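Local coordinates for protein MPT synthase subunit 2 (Burkholderia ambifaria, PDB 7L32) that probably serves as the large, catalytic subunit of molybdopterin synthase, which inserts the dithiolene sulfurs into precursor Z during molybdenum cofactor biosynthesis, at residues 57-66 with 128-136. Residues are numbered along the deposited sequence; the frame is centred on the assembly and turned at random.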
loop_
_atom_site.group_PDB
_atom_site.type_symbol
_atom_site.label_atom_id
_atom_site.label_comp_id
_atom_site.label_asym_id
_atom_site.label_seq_id
_atom_site.Cartn_x
_atom_site.Cartn_y
_atom_site.Cartn_z
ATOM N N MET A 57 11.247 -21.376 -4.812
ATOM C CA MET A 57 10.496 -20.940 -5.982
ATOM C C MET A 57 11.469 -20.433 -7.037
ATOM O O MET A 57 12.264 -19.525 -6.771
ATOM C CB MET A 57 9.488 -19.854 -5.594
ATOM C CG MET A 57 8.708 -19.246 -6.769
ATOM S SD MET A 57 7.700 -17.798 -6.362
ATOM C CE MET A 57 7.342 -18.058 -4.623
ATOM N N GLU A 58 11.412 -21.029 -8.231
ATOM C CA GLU A 58 12.179 -20.571 -9.381
ATOM C C GLU A 58 11.184 -19.956 -10.359
ATOM O O GLU A 58 10.359 -20.674 -10.937
ATOM C CB GLU A 58 12.955 -21.712 -10.031
ATOM C CG GLU A 58 14.149 -22.192 -9.225
ATOM C CD GLU A 58 15.270 -22.693 -10.104
ATOM O OE1 GLU A 58 15.424 -22.158 -11.222
ATOM O OE2 GLU A 58 15.977 -23.639 -9.694
ATOM N N LEU A 59 11.282 -18.638 -10.544
ATOM C CA LEU A 59 10.415 -17.845 -11.408
ATOM C C LEU A 59 11.188 -17.382 -12.633
ATOM O O LEU A 59 12.330 -16.931 -12.514
ATOM C CB LEU A 59 9.884 -16.582 -10.704
ATOM C CG LEU A 59 8.492 -16.558 -10.094
ATOM C CD1 LEU A 59 8.148 -15.119 -9.649
ATOM C CD2 LEU A 59 7.484 -17.102 -11.092
ATOM N N GLU A 60 10.542 -17.439 -13.797
ATOM C CA GLU A 60 11.116 -16.915 -15.028
ATOM C C GLU A 60 10.059 -16.125 -15.781
ATOM O O GLU A 60 8.869 -16.445 -15.730
ATOM C CB GLU A 60 11.678 -18.040 -15.924
ATOM C CG GLU A 60 13.000 -18.651 -15.447
ATOM C CD GLU A 60 13.986 -17.626 -14.882
ATOM O OE1 GLU A 60 14.131 -16.523 -15.469
ATOM O OE2 GLU A 60 14.617 -17.920 -13.839
ATOM N N HIS A 61 10.509 -15.089 -16.472
ATOM C CA HIS A 61 9.656 -14.254 -17.302
ATOM C C HIS A 61 9.981 -14.535 -18.767
ATOM O O HIS A 61 10.868 -15.333 -19.080
ATOM C CB HIS A 61 9.855 -12.769 -16.971
ATOM C CG HIS A 61 11.200 -12.240 -17.376
ATOM N ND1 HIS A 61 12.381 -12.810 -16.950
ATOM C CD2 HIS A 61 11.550 -11.209 -18.182
ATOM C CE1 HIS A 61 13.401 -12.148 -17.466
ATOM N NE2 HIS A 61 12.924 -11.172 -18.219
ATOM N N TYR A 62 9.229 -13.886 -19.669
ATOM C CA TYR A 62 9.496 -13.922 -21.107
ATOM C C TYR A 62 10.152 -12.591 -21.472
ATOM O O TYR A 62 9.458 -11.563 -21.535
ATOM C CB TYR A 62 8.187 -14.129 -21.881
ATOM C CG TYR A 62 8.296 -14.451 -23.385
ATOM C CD1 TYR A 62 9.351 -13.983 -24.158
ATOM C CD2 TYR A 62 7.312 -15.205 -24.016
ATOM C CE1 TYR A 62 9.431 -14.269 -25.530
ATOM C CE2 TYR A 62 7.382 -15.500 -25.378
ATOM C CZ TYR A 62 8.442 -15.025 -26.131
ATOM O OH TYR A 62 8.515 -15.311 -27.484
ATOM N N PRO A 63 11.469 -12.541 -21.670
ATOM C CA PRO A 63 12.147 -11.247 -21.853
ATOM C C PRO A 63 11.511 -10.395 -22.944
ATOM O O PRO A 63 11.232 -10.868 -24.046
ATOM C CB PRO A 63 13.581 -11.656 -22.211
ATOM C CG PRO A 63 13.749 -12.964 -21.532
ATOM C CD PRO A 63 12.427 -13.661 -21.645
ATOM N N GLY A 64 11.246 -9.131 -22.606
ATOM C CA GLY A 64 10.564 -8.231 -23.516
ATOM C C GLY A 64 9.056 -8.364 -23.432
ATOM O O GLY A 64 8.359 -7.380 -23.190
ATOM N N MET A 65 8.549 -9.584 -23.632
ATOM C CA MET A 65 7.107 -9.835 -23.582
ATOM C C MET A 65 6.513 -9.475 -22.219
ATOM O O MET A 65 5.487 -8.780 -22.126
ATOM C CB MET A 65 6.864 -11.313 -23.910
ATOM C CG MET A 65 5.449 -11.831 -23.688
ATOM S SD MET A 65 4.439 -11.774 -25.192
ATOM C CE MET A 65 5.305 -12.924 -26.250
ATOM N N THR A 66 7.128 -9.953 -21.143
ATOM C CA THR A 66 6.543 -9.709 -19.829
ATOM C C THR A 66 6.580 -8.222 -19.484
ATOM O O THR A 66 5.603 -7.685 -18.960
ATOM C CB THR A 66 7.248 -10.547 -18.758
ATOM O OG1 THR A 66 7.187 -11.934 -19.119
ATOM C CG2 THR A 66 6.551 -10.367 -17.369
ATOM N N GLU A 128 -2.543 -11.847 -15.414
ATOM C CA GLU A 128 -2.212 -11.743 -16.834
ATOM C C GLU A 128 -0.730 -11.630 -17.197
ATOM O O GLU A 128 -0.389 -11.906 -18.353
ATOM C CB GLU A 128 -2.956 -10.558 -17.475
ATOM C CG GLU A 128 -4.482 -10.724 -17.490
ATOM C CD GLU A 128 -4.944 -11.954 -18.252
ATOM O OE1 GLU A 128 -4.361 -12.262 -19.320
ATOM O OE2 GLU A 128 -5.890 -12.620 -17.777
ATOM N N ALA A 129 0.147 -11.226 -16.293
ATOM C CA ALA A 129 1.553 -11.046 -16.680
ATOM C C ALA A 129 2.226 -12.402 -16.896
ATOM O O ALA A 129 2.124 -13.284 -16.033
ATOM C CB ALA A 129 2.321 -10.246 -15.623
ATOM N N PRO A 130 2.922 -12.611 -18.027
ATOM C CA PRO A 130 3.525 -13.930 -18.300
ATOM C C PRO A 130 4.725 -14.256 -17.425
ATOM O O PRO A 130 5.815 -13.700 -17.609
ATOM C CB PRO A 130 3.942 -13.838 -19.775
ATOM C CG PRO A 130 3.177 -12.680 -20.331
ATOM C CD PRO A 130 3.015 -11.712 -19.186
ATOM N N PHE A 131 4.527 -15.180 -16.487
ATOM C CA PHE A 131 5.584 -15.726 -15.646
ATOM C C PHE A 131 5.390 -17.230 -15.581
ATOM O O PHE A 131 4.265 -17.717 -15.722
ATOM C CB PHE A 131 5.550 -15.172 -14.210
ATOM C CG PHE A 131 6.020 -13.756 -14.097
ATOM C CD1 PHE A 131 7.371 -13.463 -14.007
ATOM C CD2 PHE A 131 5.103 -12.714 -14.085
ATOM C CE1 PHE A 131 7.810 -12.143 -13.896
ATOM C CE2 PHE A 131 5.524 -11.404 -13.989
ATOM C CZ PHE A 131 6.883 -11.116 -13.891
ATOM N N TRP A 132 6.486 -17.952 -15.315
ATOM C CA TRP A 132 6.485 -19.405 -15.211
ATOM C C TRP A 132 7.246 -19.834 -13.968
ATOM O O TRP A 132 8.263 -19.231 -13.619
ATOM C CB TRP A 132 7.122 -20.070 -16.451
ATOM C CG TRP A 132 6.283 -19.936 -17.695
ATOM C CD1 TRP A 132 5.443 -20.883 -18.219
ATOM C CD2 TRP A 132 6.173 -18.785 -18.553
ATOM N NE1 TRP A 132 4.839 -20.401 -19.361
ATOM C CE2 TRP A 132 5.263 -19.116 -19.584
ATOM C CE3 TRP A 132 6.764 -17.513 -18.560
ATOM C CZ2 TRP A 132 4.933 -18.222 -20.612
ATOM C CZ3 TRP A 132 6.418 -16.617 -19.581
ATOM C CH2 TRP A 132 5.518 -16.981 -20.591
ATOM N N LYS A 133 6.765 -20.903 -13.331
ATOM C CA LYS A 133 7.377 -21.490 -12.151
ATOM C C LYS A 133 7.929 -22.863 -12.503
ATOM O O LYS A 133 7.276 -23.635 -13.208
ATOM C CB LYS A 133 6.356 -21.650 -11.013
ATOM C CG LYS A 133 6.567 -20.742 -9.823
ATOM C CD LYS A 133 5.497 -20.995 -8.759
ATOM C CE LYS A 133 5.474 -22.449 -8.311
ATOM N NZ LYS A 133 6.567 -22.795 -7.343
ATOM N N LYS A 134 9.131 -23.157 -12.025
ATOM C CA LYS A 134 9.720 -24.469 -12.259
ATOM C C LYS A 134 9.132 -25.473 -11.277
ATOM O O LYS A 134 9.046 -25.198 -10.077
ATOM C CB LYS A 134 11.240 -24.413 -12.115
ATOM C CG LYS A 134 11.945 -25.667 -12.648
ATOM C CD LYS A 134 13.421 -25.695 -12.290
ATOM C CE LYS A 134 13.618 -26.048 -10.825
ATOM N NZ LYS A 134 15.033 -26.404 -10.507
ATOM N N GLU A 135 8.714 -26.633 -11.784
ATOM C CA GLU A 135 8.194 -27.704 -10.940
ATOM C C GLU A 135 8.732 -29.039 -11.418
ATOM O O GLU A 135 8.869 -29.263 -12.624
ATOM C CB GLU A 135 6.660 -27.721 -10.930
ATOM C CG GLU A 135 6.064 -26.577 -10.120
ATOM C CD GLU A 135 4.551 -26.504 -10.197
ATOM O OE1 GLU A 135 3.940 -27.345 -10.894
ATOM O OE2 GLU A 135 3.972 -25.596 -9.558
ATOM N N THR A 136 9.031 -29.922 -10.473
ATOM C CA THR A 136 9.537 -31.255 -10.780
ATOM C C THR A 136 8.360 -32.227 -10.792
ATOM O O THR A 136 7.823 -32.579 -9.736
ATOM C CB THR A 136 10.601 -31.684 -9.772
ATOM O OG1 THR A 136 11.529 -30.611 -9.571
ATOM C CG2 THR A 136 11.358 -32.899 -10.296
HETATM O O HOH W 1 9.222 -23.170 -8.539
#
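The Met57 and Lys133 side chains cross at about a right angle, their CG atoms 4.0 Å apart. A water then accepts from Glu58 N and Lys133 NZ and donates to Lys134 O, bridging the two strands where their direct ladder begins. Glu58 O takes Lys134 N at 3.0 Å within the carbonyl plane, while the two side chains run side by side. Lys134 NZ meets Glu58 OE2 at 3.0 Å from above the carboxylate plane, a salt bridge, and makes a second one to Glu141 of strand 141-145. Leu59 and Lys133 form a non-hydrogen-bonded pair, and Leu59 CD2 reaches Phe131 CB on the same face. Glu60 and Trp132 form the hydrogen-bonded pair that follows, with Glu60 N to Trp132 O at 2.9 Å and Trp132 N to Glu60 O at 2.8 Å. His61 CB packs against Phe131 CE1, and Tyr62 CB against Trp132 CZ3 at 3.8 Å. At the helix start, Thr66 OG1 donates to Pro130 O (2.7 Å) and accepts from Tyr62 N, tying turn and strand together. Thr66 chi1 of -56° sends its CG2 opposite the backbone N and over the Phe131 face, 4.0 Å from the ring centroid and 28° off the ring normal, a CH-pi contact. Strands 57-61 and 131-136, their directions 149° apart, are the inner pair of an antiparallel sheet flanked by 93-95 and 141-145, and helix 65-80 meets Pro130 through Ala69.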